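Local coordinates for protein uncharacterized HTH-type transcriptional regulator Rv2887 (Mycobacterium tuberculosis, PDB 5HSM) that represses transcription of target genes, including a methyltransferase gene, as a homodimeric MarR-family DNA-binding regulator that also binds salicylate and para-aminosalicylic acid, at residues 60-65 with 114-119. Numbering follows the deposited sequence.
Sequences VCLRML and ATLTAR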
loop_
_atom_site.group_PDB
_atom_site.type_symbol
_atom_site.label_atom_id
_atom_site.label_comp_id
_atom_site.label_asym_id
_atom_site.label_seq_id
_atom_site.Cartn_x
_atom_site.Cartn_y
_atom_site.Cartn_z
ATOM N N VAL A 60 4.035 -6.051 11.950
ATOM C CA VAL A 60 3.575 -6.970 10.900
ATOM C C VAL A 60 4.320 -8.319 10.976
ATOM O O VAL A 60 3.696 -9.400 10.950
ATOM C CB VAL A 60 3.735 -6.323 9.515
ATOM C CG1 VAL A 60 3.480 -7.330 8.406
ATOM C CG2 VAL A 60 2.762 -5.135 9.380
ATOM N N CYS A 61 5.644 -8.258 11.110
ATOM C CA CYS A 61 6.454 -9.468 11.282
ATOM C C CYS A 61 6.043 -10.274 12.522
ATOM O O CYS A 61 5.801 -11.483 12.450
ATOM C CB CYS A 61 7.938 -9.105 11.374
ATOM S SG CYS A 61 9.050 -10.505 11.671
ATOM N N LEU A 62 5.991 -9.592 13.665
ATOM C CA LEU A 62 5.527 -10.182 14.921
ATOM C C LEU A 62 4.184 -10.919 14.781
ATOM O O LEU A 62 4.029 -12.059 15.230
ATOM C CB LEU A 62 5.420 -9.071 15.976
ATOM C CG LEU A 62 5.358 -9.403 17.464
ATOM C CD1 LEU A 62 6.624 -10.117 17.907
ATOM C CD2 LEU A 62 5.168 -8.119 18.257
ATOM N N ARG A 63 3.217 -10.269 14.146
ATOM C CA ARG A 63 1.892 -10.844 13.987
ATOM C C ARG A 63 1.933 -12.083 13.086
ATOM O O ARG A 63 1.291 -13.111 13.376
ATOM C CB ARG A 63 0.925 -9.795 13.425
ATOM C CG ARG A 63 -0.485 -10.307 13.266
ATOM C CD ARG A 63 -1.498 -9.209 13.477
ATOM N NE ARG A 63 -2.862 -9.730 13.501
ATOM C CZ ARG A 63 -3.411 -10.352 14.545
ATOM N NH1 ARG A 63 -2.716 -10.545 15.662
ATOM N NH2 ARG A 63 -4.663 -10.784 14.472
ATOM N N MET A 64 2.704 -11.989 12.005
ATOM C CA MET A 64 2.854 -13.120 11.088
ATOM C C MET A 64 3.450 -14.340 11.797
ATOM O O MET A 64 2.998 -15.476 11.607
ATOM C CB MET A 64 3.728 -12.736 9.896
ATOM C CG MET A 64 3.032 -11.858 8.885
ATOM S SD MET A 64 3.958 -11.730 7.347
ATOM C CE MET A 64 5.415 -10.850 7.879
ATOM N N LEU A 65 4.471 -14.097 12.609
ATOM C CA LEU A 65 5.099 -15.172 13.376
ATOM C C LEU A 65 4.227 -15.712 14.514
ATOM O O LEU A 65 4.348 -16.883 14.896
ATOM C CB LEU A 65 6.437 -14.697 13.936
ATOM C CG LEU A 65 7.577 -14.730 12.922
ATOM C CD1 LEU A 65 8.847 -14.169 13.543
ATOM C CD2 LEU A 65 7.800 -16.161 12.460
ATOM N N ALA A 114 12.173 -18.528 12.137
ATOM C CA ALA A 114 12.061 -17.652 13.302
ATOM C C ALA A 114 10.835 -17.990 14.136
ATOM O O ALA A 114 9.813 -18.459 13.623
ATOM C CB ALA A 114 12.022 -16.194 12.877
ATOM N N THR A 115 10.949 -17.749 15.433
ATOM C CA THR A 115 9.862 -18.000 16.363
ATOM C C THR A 115 9.775 -16.891 17.387
ATOM O O THR A 115 10.749 -16.174 17.628
ATOM C CB THR A 115 10.038 -19.334 17.117
ATOM O OG1 THR A 115 11.313 -19.349 17.775
ATOM C CG2 THR A 115 9.950 -20.506 16.167
ATOM N N LEU A 116 8.610 -16.769 18.005
ATOM C CA LEU A 116 8.439 -15.819 19.089
ATOM C C LEU A 116 8.801 -16.452 20.428
ATOM O O LEU A 116 8.605 -17.659 20.640
ATOM C CB LEU A 116 7.002 -15.322 19.141
ATOM C CG LEU A 116 6.422 -14.708 17.871
ATOM C CD1 LEU A 116 5.093 -14.078 18.230
ATOM C CD2 LEU A 116 7.392 -13.667 17.312
ATOM N N THR A 117 9.304 -15.614 21.329
ATOM C CA THR A 117 9.519 -15.968 22.730
ATOM C C THR A 117 8.217 -15.755 23.488
ATOM O O THR A 117 7.249 -15.243 22.919
ATOM C CB THR A 117 10.602 -15.086 23.356
ATOM O OG1 THR A 117 10.186 -13.716 23.259
ATOM C CG2 THR A 117 11.918 -15.248 22.615
ATOM N N ALA A 118 8.191 -16.102 24.774
ATOM C CA ALA A 118 7.034 -15.770 25.607
ATOM C C ALA A 118 6.749 -14.256 25.568
ATOM O O ALA A 118 5.597 -13.819 25.410
ATOM C CB ALA A 118 7.257 -16.249 27.055
ATOM N N ARG A 119 7.809 -13.463 25.692
ATOM C CA ARG A 119 7.687 -12.006 25.629
ATOM C C ARG A 119 7.139 -11.559 24.281
ATOM O O ARG A 119 6.307 -10.648 24.199
ATOM C CB ARG A 119 9.039 -11.345 25.887
ATOM C CG ARG A 119 9.010 -9.820 25.793
ATOM C CD ARG A 119 10.373 -9.218 26.106
ATOM N NE ARG A 119 10.837 -9.595 27.440
ATOM C CZ ARG A 119 11.914 -9.081 28.022
ATOM N NH1 ARG A 119 12.637 -8.166 27.386
ATOM N NH2 ARG A 119 12.268 -9.480 29.238
#
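Leu65 meets the Ala114 carbonyl from above its plane, at the oxygen end and not over the body of the peptide: its CD2 methyl is 3.3 Å from Ala114 O and 3.9 Å from Ala114 C. The other methyl reaches the side chain of the same residue, with Leu65 CD1 3.8 Å from Ala114 CB. With chi1 at -80° Leu65 CG lies anti to its carbonyl carbon, and chi2 of 177° then turns CD2 to the carbonyl and CD1 to the Ala114 methyl. No hydrogen bond joins the segments; side chains meet through apolar carbons alone, burying 240 Å² of summed surface.

Leu116 supplies the other half. Its CD2 fits between two leucines a helical turn apart, 3.7 Å from Leu65 CB and likewise 3.7 Å from Leu62 CD1. The Leu62 and Leu116 side chains cross at nearly a right angle. The other methyl, Leu116 CD1, lies 3.8 Å from Leu62 O.

Segment 114-119 enters helix 118-139 at Thr117, its N-cap. Backbone bonds of Thr115 to Ala101 and of Thr117 to Ala99 are consistent with the returning side of the winged-helix wing, here packed on helix 56-67. Leu65 also touches Leu76 of helix 73-79, and Leu62 packs on Leu123 and Ala124 of helix 118-139.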